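Long-range contacts in transferrin (Manduca sexta, PDB 6WB6), which binds a single ferric ion together with carbonate and carries iron as a secreted, glycosylated transport protein of the tobacco hornworm: residues L108-T116 with C210-T221; P246-V254 with I261-A269. All blocks are in the same frame, centred on the assembly; numbering follows the deposited sequence.

Contact 1: residues L108-T116 with C210-T221. With CO3 (carbonate ion), chain G.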
loop_
_atom_site.group_PDB
_atom_site.type_symbol
_atom_site.label_atom_id
_atom_site.label_comp_id
_atom_site.label_asym_id
_atom_site.label_seq_id
_atom_site.Cartn_x
_atom_site.Cartn_y
_atom_site.Cartn_z
ATOM N N LEU A 108 -23.894 23.004 7.860
ATOM C CA LEU A 108 -23.814 21.683 7.256
ATOM C C LEU A 108 -23.981 20.607 8.311
ATOM O O LEU A 108 -24.268 19.454 7.969
ATOM C CB LEU A 108 -22.490 21.506 6.503
ATOM C CG LEU A 108 -22.399 22.316 5.192
ATOM C CD1 LEU A 108 -21.044 22.143 4.533
ATOM C CD2 LEU A 108 -23.537 21.946 4.212
ATOM N N LYS A 109 -23.855 20.987 9.579
ATOM C CA LYS A 109 -23.982 20.040 10.677
ATOM C C LYS A 109 -25.383 19.463 10.696
ATOM O O LYS A 109 -26.364 20.178 10.509
ATOM C CB LYS A 109 -23.703 20.716 12.026
ATOM C CG LYS A 109 -23.883 19.772 13.251
ATOM C CD LYS A 109 -23.687 20.528 14.572
ATOM C CE LYS A 109 -22.842 19.748 15.623
ATOM N NZ LYS A 109 -23.409 18.414 16.010
ATOM N N GLY A 110 -25.470 18.166 10.949
ATOM C CA GLY A 110 -26.737 17.509 11.027
ATOM C C GLY A 110 -27.362 17.179 9.693
ATOM O O GLY A 110 -28.442 16.575 9.671
ATOM N N LEU A 111 -26.721 17.527 8.586
ATOM C CA LEU A 111 -27.296 17.241 7.283
ATOM C C LEU A 111 -27.005 15.805 6.867
ATOM O O LEU A 111 -26.063 15.170 7.349
ATOM C CB LEU A 111 -26.754 18.193 6.228
ATOM C CG LEU A 111 -27.087 19.672 6.355
ATOM C CD1 LEU A 111 -26.490 20.373 5.149
ATOM C CD2 LEU A 111 -28.544 19.929 6.422
ATOM N N ARG A 112 -27.843 15.288 5.969
ATOM C CA ARG A 112 -27.547 14.053 5.266
ATOM C C ARG A 112 -26.655 14.364 4.065
ATOM O O ARG A 112 -27.082 15.056 3.134
ATOM C CB ARG A 112 -28.838 13.375 4.828
ATOM C CG ARG A 112 -29.855 13.137 5.943
ATOM C CD ARG A 112 -31.033 12.362 5.378
ATOM N NE ARG A 112 -31.813 13.213 4.486
ATOM C CZ ARG A 112 -32.684 14.118 4.910
ATOM N NH1 ARG A 112 -32.896 14.254 6.212
ATOM N NH2 ARG A 112 -33.344 14.870 4.040
ATOM N N SER A 113 -25.430 13.823 4.079
ATOM C CA SER A 113 -24.342 14.229 3.194
ATOM C C SER A 113 -24.025 13.154 2.166
ATOM O O SER A 113 -24.031 11.965 2.478
ATOM C CB SER A 113 -23.070 14.525 3.997
ATOM O OG SER A 113 -22.576 13.366 4.644
ATOM N N CYS A 114 -23.736 13.592 0.938
ATOM C CA CYS A 114 -23.485 12.705 -0.187
ATOM C C CYS A 114 -22.066 12.916 -0.682
ATOM O O CYS A 114 -21.729 13.991 -1.191
ATOM C CB CYS A 114 -24.480 12.955 -1.322
ATOM S SG CYS A 114 -26.205 12.844 -0.869
ATOM N N HIS A 115 -21.259 11.873 -0.582
ATOM C CA HIS A 115 -19.835 11.949 -0.822
ATOM C C HIS A 115 -19.492 11.057 -1.997
ATOM O O HIS A 115 -20.165 10.054 -2.259
ATOM C CB HIS A 115 -19.025 11.495 0.415
ATOM C CG HIS A 115 -19.245 12.355 1.628
ATOM N ND1 HIS A 115 -18.382 13.364 1.995
ATOM C CD2 HIS A 115 -20.249 12.375 2.534
ATOM C CE1 HIS A 115 -18.853 13.984 3.061
ATOM N NE2 HIS A 115 -19.971 13.387 3.425
ATOM N N THR A 116 -18.419 11.409 -2.690
ATOM C CA THR A 116 -17.940 10.551 -3.766
ATOM C C THR A 116 -17.486 9.216 -3.214
ATOM O O THR A 116 -17.906 8.152 -3.680
ATOM C CB THR A 116 -16.799 11.235 -4.502
ATOM O OG1 THR A 116 -15.718 11.467 -3.592
ATOM C CG2 THR A 116 -17.275 12.523 -5.061
ATOM N N CYS A 210 -27.524 10.833 -5.065
ATOM C CA CYS A 210 -27.829 10.776 -3.647
ATOM C C CYS A 210 -28.576 12.031 -3.224
ATOM O O CYS A 210 -29.583 11.963 -2.516
ATOM C CB CYS A 210 -26.530 10.600 -2.853
ATOM S SG CYS A 210 -26.651 10.851 -1.075
ATOM N N LEU A 211 -28.131 13.182 -3.703
ATOM C CA LEU A 211 -28.751 14.453 -3.327
ATOM C C LEU A 211 -30.122 14.632 -3.994
ATOM O O LEU A 211 -31.090 15.058 -3.347
ATOM C CB LEU A 211 -27.799 15.596 -3.700
ATOM C CG LEU A 211 -28.286 17.053 -3.539
ATOM C CD1 LEU A 211 -28.319 17.443 -2.095
ATOM C CD2 LEU A 211 -27.426 18.045 -4.298
ATOM N N ALA A 212 -30.231 14.309 -5.279
ATOM C CA ALA A 212 -31.448 14.634 -6.025
ATOM C C ALA A 212 -32.519 13.560 -5.903
ATOM O O ALA A 212 -33.709 13.860 -6.034
ATOM C CB ALA A 212 -31.108 14.839 -7.510
ATOM N N HIS A 213 -32.109 12.310 -5.671
ATOM C CA HIS A 213 -32.978 11.154 -5.723
ATOM C C HIS A 213 -33.040 10.359 -4.429
ATOM O O HIS A 213 -33.980 9.570 -4.264
ATOM C CB HIS A 213 -32.518 10.209 -6.842
ATOM C CG HIS A 213 -32.388 10.881 -8.175
ATOM N ND1 HIS A 213 -31.554 10.413 -9.163
ATOM C CD2 HIS A 213 -32.972 11.999 -8.672
ATOM C CE1 HIS A 213 -31.637 11.205 -10.219
ATOM N NE2 HIS A 213 -32.490 12.175 -9.946
ATOM N N ASN A 214 -32.068 10.511 -3.516
ATOM C CA ASN A 214 -32.125 9.820 -2.236
ATOM C C ASN A 214 -32.202 10.802 -1.079
ATOM O O ASN A 214 -31.757 10.510 0.034
ATOM C CB ASN A 214 -30.939 8.878 -2.045
ATOM C CG ASN A 214 -31.247 7.760 -1.065
ATOM O OD1 ASN A 214 -32.394 7.355 -0.937
ATOM N ND2 ASN A 214 -30.223 7.251 -0.377
ATOM N N ASN A 215 -32.774 11.971 -1.325
ATOM C CA ASN A 215 -33.138 12.875 -0.240
ATOM C C ASN A 215 -31.921 13.249 0.611
ATOM O O ASN A 215 -32.054 13.582 1.779
ATOM C CB ASN A 215 -34.234 12.251 0.630
ATOM C CG ASN A 215 -35.034 13.273 1.390
ATOM O OD1 ASN A 215 -35.058 14.454 1.040
ATOM N ND2 ASN A 215 -35.724 12.822 2.435
ATOM N N GLY A 216 -30.730 13.190 0.024
ATOM C CA GLY A 216 -29.576 13.820 0.631
ATOM C C GLY A 216 -29.742 15.318 0.678
ATOM O O GLY A 216 -30.523 15.894 -0.061
ATOM N N GLU A 217 -28.986 15.965 1.565
ATOM C CA GLU A 217 -29.143 17.398 1.745
ATOM C C GLU A 217 -27.920 18.207 1.361
ATOM O O GLU A 217 -28.025 19.433 1.241
ATOM C CB GLU A 217 -29.518 17.710 3.198
ATOM C CG GLU A 217 -30.980 17.449 3.526
ATOM C CD GLU A 217 -31.184 17.212 5.009
ATOM O OE1 GLU A 217 -30.319 16.511 5.589
ATOM O OE2 GLU A 217 -32.181 17.727 5.586
ATOM N N VAL A 218 -26.773 17.565 1.174
ATOM C CA VAL A 218 -25.583 18.218 0.656
ATOM C C VAL A 218 -24.788 17.172 -0.102
ATOM O O VAL A 218 -24.750 16.010 0.293
ATOM C CB VAL A 218 -24.762 18.860 1.801
ATOM C CG1 VAL A 218 -24.330 17.802 2.800
ATOM C CG2 VAL A 218 -23.566 19.585 1.248
ATOM N N ALA A 219 -24.174 17.580 -1.209
ATOM C CA ALA A 219 -23.356 16.698 -2.034
ATOM C C ALA A 219 -22.007 17.370 -2.185
ATOM O O ALA A 219 -21.944 18.577 -2.419
ATOM C CB ALA A 219 -23.975 16.451 -3.414
ATOM N N PHE A 220 -20.943 16.615 -1.962
ATOM C CA PHE A 220 -19.588 17.077 -2.217
ATOM C C PHE A 220 -19.098 16.425 -3.510
ATOM O O PHE A 220 -18.917 15.207 -3.568
ATOM C CB PHE A 220 -18.681 16.740 -1.032
ATOM C CG PHE A 220 -19.152 17.347 0.272
ATOM C CD1 PHE A 220 -18.940 18.682 0.539
ATOM C CD2 PHE A 220 -19.822 16.590 1.210
ATOM C CE1 PHE A 220 -19.366 19.243 1.733
ATOM C CE2 PHE A 220 -20.259 17.158 2.412
ATOM C CZ PHE A 220 -20.033 18.485 2.661
ATOM N N THR A 221 -18.890 17.230 -4.544
ATOM C CA THR A 221 -18.482 16.673 -5.811
ATOM C C THR A 221 -17.670 17.734 -6.563
ATOM O O THR A 221 -17.080 18.638 -5.953
ATOM C CB THR A 221 -19.737 16.157 -6.528
ATOM O OG1 THR A 221 -19.375 15.560 -7.757
ATOM C CG2 THR A 221 -20.763 17.301 -6.746
HETATM C C CO3 G . -12.991 13.005 -5.822
HETATM O O1 CO3 G . -12.962 11.860 -6.434
HETATM O O2 CO3 G . -13.705 13.071 -4.758
HETATM O O3 CO3 G . -12.337 14.057 -6.213
HETATM O O HOH W 1 -30.682 15.989 8.173
#

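Contact 2: residues P246-V254 with I261-A269. With NAG (2-acetamido-2-deoxy-beta-D-glucopyranose), chain C.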
loop_
_atom_site.group_PDB
_atom_site.type_symbol
_atom_site.label_atom_id
_atom_site.label_comp_id
_atom_site.label_asym_id
_atom_site.label_seq_id
_atom_site.Cartn_x
_atom_site.Cartn_y
_atom_site.Cartn_z
ATOM N N PRO A 246 -31.332 22.423 -13.029
ATOM C CA PRO A 246 -30.349 23.076 -12.145
ATOM C C PRO A 246 -30.931 24.147 -11.257
ATOM O O PRO A 246 -30.329 24.466 -10.226
ATOM C CB PRO A 246 -29.355 23.699 -13.135
ATOM C CG PRO A 246 -30.153 23.867 -14.392
ATOM C CD PRO A 246 -31.046 22.690 -14.446
ATOM N N GLU A 247 -32.045 24.762 -11.666
ATOM C CA GLU A 247 -32.654 25.823 -10.873
ATOM C C GLU A 247 -33.088 25.328 -9.503
ATOM O O GLU A 247 -33.226 26.128 -8.569
ATOM C CB GLU A 247 -33.858 26.402 -11.622
ATOM C CG GLU A 247 -33.463 27.325 -12.753
ATOM C CD GLU A 247 -34.642 27.753 -13.617
ATOM O OE1 GLU A 247 -35.763 27.241 -13.407
ATOM O OE2 GLU A 247 -34.436 28.607 -14.503
ATOM N N GLU A 248 -33.348 24.033 -9.374
ATOM C CA GLU A 248 -33.713 23.452 -8.086
ATOM C C GLU A 248 -32.522 23.259 -7.157
ATOM O O GLU A 248 -32.722 22.903 -5.994
ATOM C CB GLU A 248 -34.424 22.112 -8.305
ATOM C CG GLU A 248 -35.780 22.262 -9.026
ATOM C CD GLU A 248 -36.604 23.386 -8.422
ATOM O OE1 GLU A 248 -36.850 23.324 -7.195
ATOM O OE2 GLU A 248 -36.959 24.347 -9.151
ATOM N N PHE A 249 -31.304 23.511 -7.627
ATOM C CA PHE A 249 -30.095 23.241 -6.867
ATOM C C PHE A 249 -29.192 24.454 -6.914
ATOM O O PHE A 249 -29.372 25.356 -7.729
ATOM C CB PHE A 249 -29.362 22.006 -7.407
ATOM C CG PHE A 249 -30.182 20.777 -7.334
ATOM C CD1 PHE A 249 -31.082 20.475 -8.341
ATOM C CD2 PHE A 249 -30.113 19.961 -6.225
ATOM C CE1 PHE A 249 -31.856 19.366 -8.273
ATOM C CE2 PHE A 249 -30.898 18.844 -6.140
ATOM C CZ PHE A 249 -31.791 18.553 -7.169
ATOM N N ARG A 250 -28.219 24.461 -6.008
ATOM C CA ARG A 250 -27.309 25.577 -5.864
ATOM C C ARG A 250 -25.966 25.071 -5.354
ATOM O O ARG A 250 -25.892 24.089 -4.608
ATOM C CB ARG A 250 -27.852 26.625 -4.882
ATOM C CG ARG A 250 -29.201 27.248 -5.262
ATOM C CD ARG A 250 -29.068 28.422 -6.225
ATOM N NE ARG A 250 -30.338 29.139 -6.350
ATOM C CZ ARG A 250 -31.363 28.746 -7.102
ATOM N NH1 ARG A 250 -31.289 27.641 -7.816
ATOM N NH2 ARG A 250 -32.466 29.469 -7.141
ATOM N N TYR A 251 -24.901 25.754 -5.745
ATOM C CA TYR A 251 -23.665 25.590 -5.017
ATOM C C TYR A 251 -23.817 26.330 -3.701
ATOM O O TYR A 251 -24.447 27.381 -3.638
ATOM C CB TYR A 251 -22.474 26.151 -5.781
ATOM C CG TYR A 251 -22.224 25.568 -7.132
ATOM C CD1 TYR A 251 -21.870 24.243 -7.298
ATOM C CD2 TYR A 251 -22.270 26.374 -8.250
ATOM C CE1 TYR A 251 -21.624 23.728 -8.556
ATOM C CE2 TYR A 251 -22.020 25.884 -9.491
ATOM C CZ TYR A 251 -21.697 24.563 -9.651
ATOM O OH TYR A 251 -21.451 24.101 -10.921
ATOM N N LEU A 252 -23.234 25.784 -2.650
ATOM C CA LEU A 252 -23.082 26.491 -1.394
ATOM C C LEU A 252 -21.643 26.996 -1.332
ATOM O O LEU A 252 -20.695 26.207 -1.462
ATOM C CB LEU A 252 -23.418 25.574 -0.221
ATOM C CG LEU A 252 -23.229 26.166 1.176
ATOM C CD1 LEU A 252 -24.254 27.250 1.481
ATOM C CD2 LEU A 252 -23.295 25.066 2.248
ATOM N N CYS A 253 -21.486 28.313 -1.181
ATOM C CA CYS A 253 -20.182 28.965 -1.175
ATOM C C CYS A 253 -19.642 29.109 0.247
ATOM O O CYS A 253 -20.391 29.063 1.228
ATOM C CB CYS A 253 -20.280 30.327 -1.857
ATOM S SG CYS A 253 -21.149 30.287 -3.457
ATOM N N VAL A 254 -18.312 29.250 0.363
ATOM C CA VAL A 254 -17.727 29.433 1.698
ATOM C C VAL A 254 -18.371 30.628 2.396
ATOM O O VAL A 254 -18.519 30.636 3.621
ATOM C CB VAL A 254 -16.191 29.585 1.633
ATOM C CG1 VAL A 254 -15.592 29.734 3.066
ATOM C CG2 VAL A 254 -15.569 28.407 0.939
ATOM N N ILE A 261 -25.998 26.990 -10.166
ATOM C CA ILE A 261 -25.245 26.029 -10.957
ATOM C C ILE A 261 -24.961 26.583 -12.349
ATOM O O ILE A 261 -23.904 26.313 -12.933
ATOM C CB ILE A 261 -26.028 24.701 -11.026
ATOM C CG1 ILE A 261 -26.346 24.174 -9.620
ATOM C CG2 ILE A 261 -25.257 23.677 -11.761
ATOM C CD1 ILE A 261 -25.147 24.005 -8.716
ATOM N N THR A 262 -25.891 27.367 -12.904
ATOM C CA THR A 262 -25.706 27.882 -14.257
ATOM C C THR A 262 -24.636 28.960 -14.328
ATOM O O THR A 262 -24.272 29.376 -15.430
ATOM C CB THR A 262 -27.028 28.442 -14.831
ATOM O OG1 THR A 262 -27.763 29.119 -13.807
ATOM C CG2 THR A 262 -27.897 27.331 -15.412
ATOM N N GLY A 263 -24.129 29.430 -13.196
ATOM C CA GLY A 263 -23.080 30.421 -13.179
ATOM C C GLY A 263 -21.723 29.797 -12.887
ATOM O O GLY A 263 -21.559 28.588 -12.774
ATOM N N LYS A 264 -20.732 30.665 -12.775
ATOM C CA LYS A 264 -19.420 30.221 -12.352
ATOM C C LYS A 264 -19.508 29.669 -10.930
ATOM O O LYS A 264 -20.044 30.318 -10.027
ATOM C CB LYS A 264 -18.434 31.387 -12.443
ATOM C CG LYS A 264 -16.967 31.057 -12.082
ATOM C CD LYS A 264 -16.563 31.638 -10.717
ATOM C CE LYS A 264 -15.236 32.390 -10.776
ATOM N NZ LYS A 264 -14.099 31.458 -11.034
ATOM N N ALA A 265 -18.999 28.455 -10.739
ATOM C CA ALA A 265 -19.089 27.797 -9.439
ATOM C C ALA A 265 -18.226 28.514 -8.402
ATOM O O ALA A 265 -17.160 29.040 -8.717
ATOM C CB ALA A 265 -18.661 26.328 -9.569
ATOM N N CYS A 266 -18.719 28.579 -7.168
ATOM C CA CYS A 266 -17.886 28.912 -6.024
ATOM C C CYS A 266 -17.357 27.611 -5.453
ATOM O O CYS A 266 -18.133 26.670 -5.220
ATOM C CB CYS A 266 -18.675 29.661 -4.961
ATOM S SG CYS A 266 -20.174 28.805 -4.461
ATOM N N SER A 267 -16.048 27.574 -5.211
ATOM C CA SER A 267 -15.317 26.347 -4.922
ATOM C C SER A 267 -14.285 26.644 -3.855
ATOM O O SER A 267 -13.542 27.613 -3.970
ATOM C CB SER A 267 -14.640 25.800 -6.187
ATOM O OG SER A 267 -13.694 24.783 -5.875
ATOM N N TRP A 268 -14.252 25.831 -2.805
ATOM C CA TRP A 268 -13.300 26.086 -1.731
ATOM C C TRP A 268 -11.907 25.532 -2.011
ATOM O O TRP A 268 -10.939 25.973 -1.378
ATOM C CB TRP A 268 -13.808 25.530 -0.390
ATOM C CG TRP A 268 -14.467 24.178 -0.366
ATOM C CD1 TRP A 268 -14.533 23.253 -1.373
ATOM C CD2 TRP A 268 -15.172 23.606 0.746
ATOM N NE1 TRP A 268 -15.231 22.149 -0.953
ATOM C CE2 TRP A 268 -15.633 22.343 0.344
ATOM C CE3 TRP A 268 -15.453 24.046 2.044
ATOM C CZ2 TRP A 268 -16.354 21.513 1.190
ATOM C CZ3 TRP A 268 -16.164 23.226 2.876
ATOM C CH2 TRP A 268 -16.613 21.967 2.446
ATOM N N ALA A 269 -11.774 24.578 -2.927
ATOM C CA ALA A 269 -10.460 24.098 -3.323
ATOM C C ALA A 269 -10.582 23.359 -4.637
ATOM O O ALA A 269 -11.673 22.928 -5.029
ATOM C CB ALA A 269 -9.848 23.190 -2.255
HETATM C C1 NAG C . -9.243 29.208 -1.691
HETATM C C2 NAG C . -10.268 29.522 -2.765
HETATM C C3 NAG C . -10.910 30.909 -2.642
HETATM C C4 NAG C . -11.245 31.290 -1.197
HETATM C C5 NAG C . -10.181 30.823 -0.206
HETATM C C6 NAG C . -10.733 30.876 1.200
HETATM C C7 NAG C . -9.729 28.267 -4.812
HETATM C C8 NAG C . -9.125 28.416 -6.175
HETATM N N2 NAG C . -9.642 29.366 -4.064
HETATM O O3 NAG C . -12.111 30.865 -3.426
HETATM O O4 NAG C . -11.275 32.711 -1.000
HETATM O O5 NAG C . -9.783 29.469 -0.409
HETATM O O6 NAG C . -11.895 30.055 1.192
HETATM O O7 NAG C . -10.264 27.227 -4.452
HETATM O O HOH W 2 -28.777 26.988 -10.307
HETATM O O HOH W 3 -20.930 25.821 -13.055
HETATM O O HOH W 4 -19.436 25.085 -3.621
#

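Contact 1: residues L108-T116 with C210-T221
R112 and E217 lie face to face beside the parallel pairing of strands 112-114 and 218-221, in the mixed sheet of the first transferrin-like region. Guanidinium and carboxylate are stacked with their planes 16° apart and E217 OE1 over the centre of the cation. E217 OE2 makes the salt bridge, 3.5 Å from R112 NH2 but well out of the guanidinium plane, with no N-H pointing at it. NE and NH2 turn instead to the loop after helix 203-213: both grip N215 O side-on, at 2.7 and 2.9 Å, in the guanidinium plane. A bend at chi3 (-71°) folds the head back. E217 OE1 also accepts R112 N at 2.8 Å. With an alanine here, N215 O loses both donors and E217 its stacked cation, and the loop would probably become more mobile.

Beyond this clasp the strands pair regularly, with C114 N bonded to V218 O at 2.7 Å. On one face C114 SG is joined to C210 SG, tying strand to helix; G216 suits its place because a CB there would collide with that sulfur. On the other face S113 CB packs on V218 CG1. The H115 ring takes F220 CD2 over one face, 3.3 Å from H115 CE1, with the rings oblique at 33°. S113 OG, itself hydrogen-bonded to S162 OG, bonds H115 NE2 at the ring edge, and G123 O bonds ND1, fixing the imidazole's rotation. T116 OG1 donates to carbonate O2 at 2.8 Å. Covalent, ionic and hydrogen-bonded ties thus probably steady the segment from which T116 presents its hydroxyl to the anion.

Contact 2: residues P246-V254 with I261-A269
A beta hairpin of strands 249-252 and 258-260 is followed by the loop 261-268, which doubles back alongside the first strand and is tied to it by the disulfide between C253 and C266. The bond between C253 SG and C266 SG, 2.0 Å long, fastens the returning loop where the first strand ends. No direct hydrogen bond joins the two segments, so apolar side chains and bridging waters do the rest.

Y251 is the centrepiece, its ring held between two aliphatic groups. I261 CD1 sits 3.4 Å from the centroid of the Y251 ring, only 5° off the ring normal, a CH-pi contact squarely over one face. A265 CB covers the opposite face, 3.7 Å from the centroid of the Y251 ring but displaced toward the rim. A long, branched isoleucine can reach the middle of the ring, whereas the short alanine lets the loop backbone pass close by. The first torsion of I261 puts CG1 anti to its carbonyl carbon (chi1 -56°); CG1 then runs past F249 O and carries CD1 over the tyrosine. At the base of the side chain, I261 CB meets P246 CB at 4.1 Å.

Helix 223-229 adds V223 and T226 beside Y251. Farther along, V254 CG2 packs on W268 CB at 3.6 Å, while the W268 side chain touches A92 and I94 of strand 90-97 and I126 and M130 of helix 121-131. V254, W268 and A269 also lie beside the glycan.

Water serves the polar groups. One molecule donates to P246 O and accepts from I261 N. Another, in the plane of the Y251 ring at its edge, lies 2.8 Å from Y251 OH and donates to G263 O at 2.9 Å.

The two contacts follow one another along the chain, contact 1 closing at T221 before contact 2 opens at P246, and their centres are 14 Å apart on the same mixed sheet. Strand 90-97 unites them: it pairs antiparallel with strand 218-222 of contact 1, with strand 249-252 of contact 2 and with strand 269-271, which contact 2 reaches at A269. Between them runs an apolar seam, where L108 meets L252, L211 and A212 meet F249, and F220 meets W268. Helix 121-131 touches both. Contact 1 reaches the carbonate, near the ferric ion bound by Y90 and Y204, whereas contact 2 borders the glycan; this packing is consistent with a shared core spanning anion site and glycosylated surface.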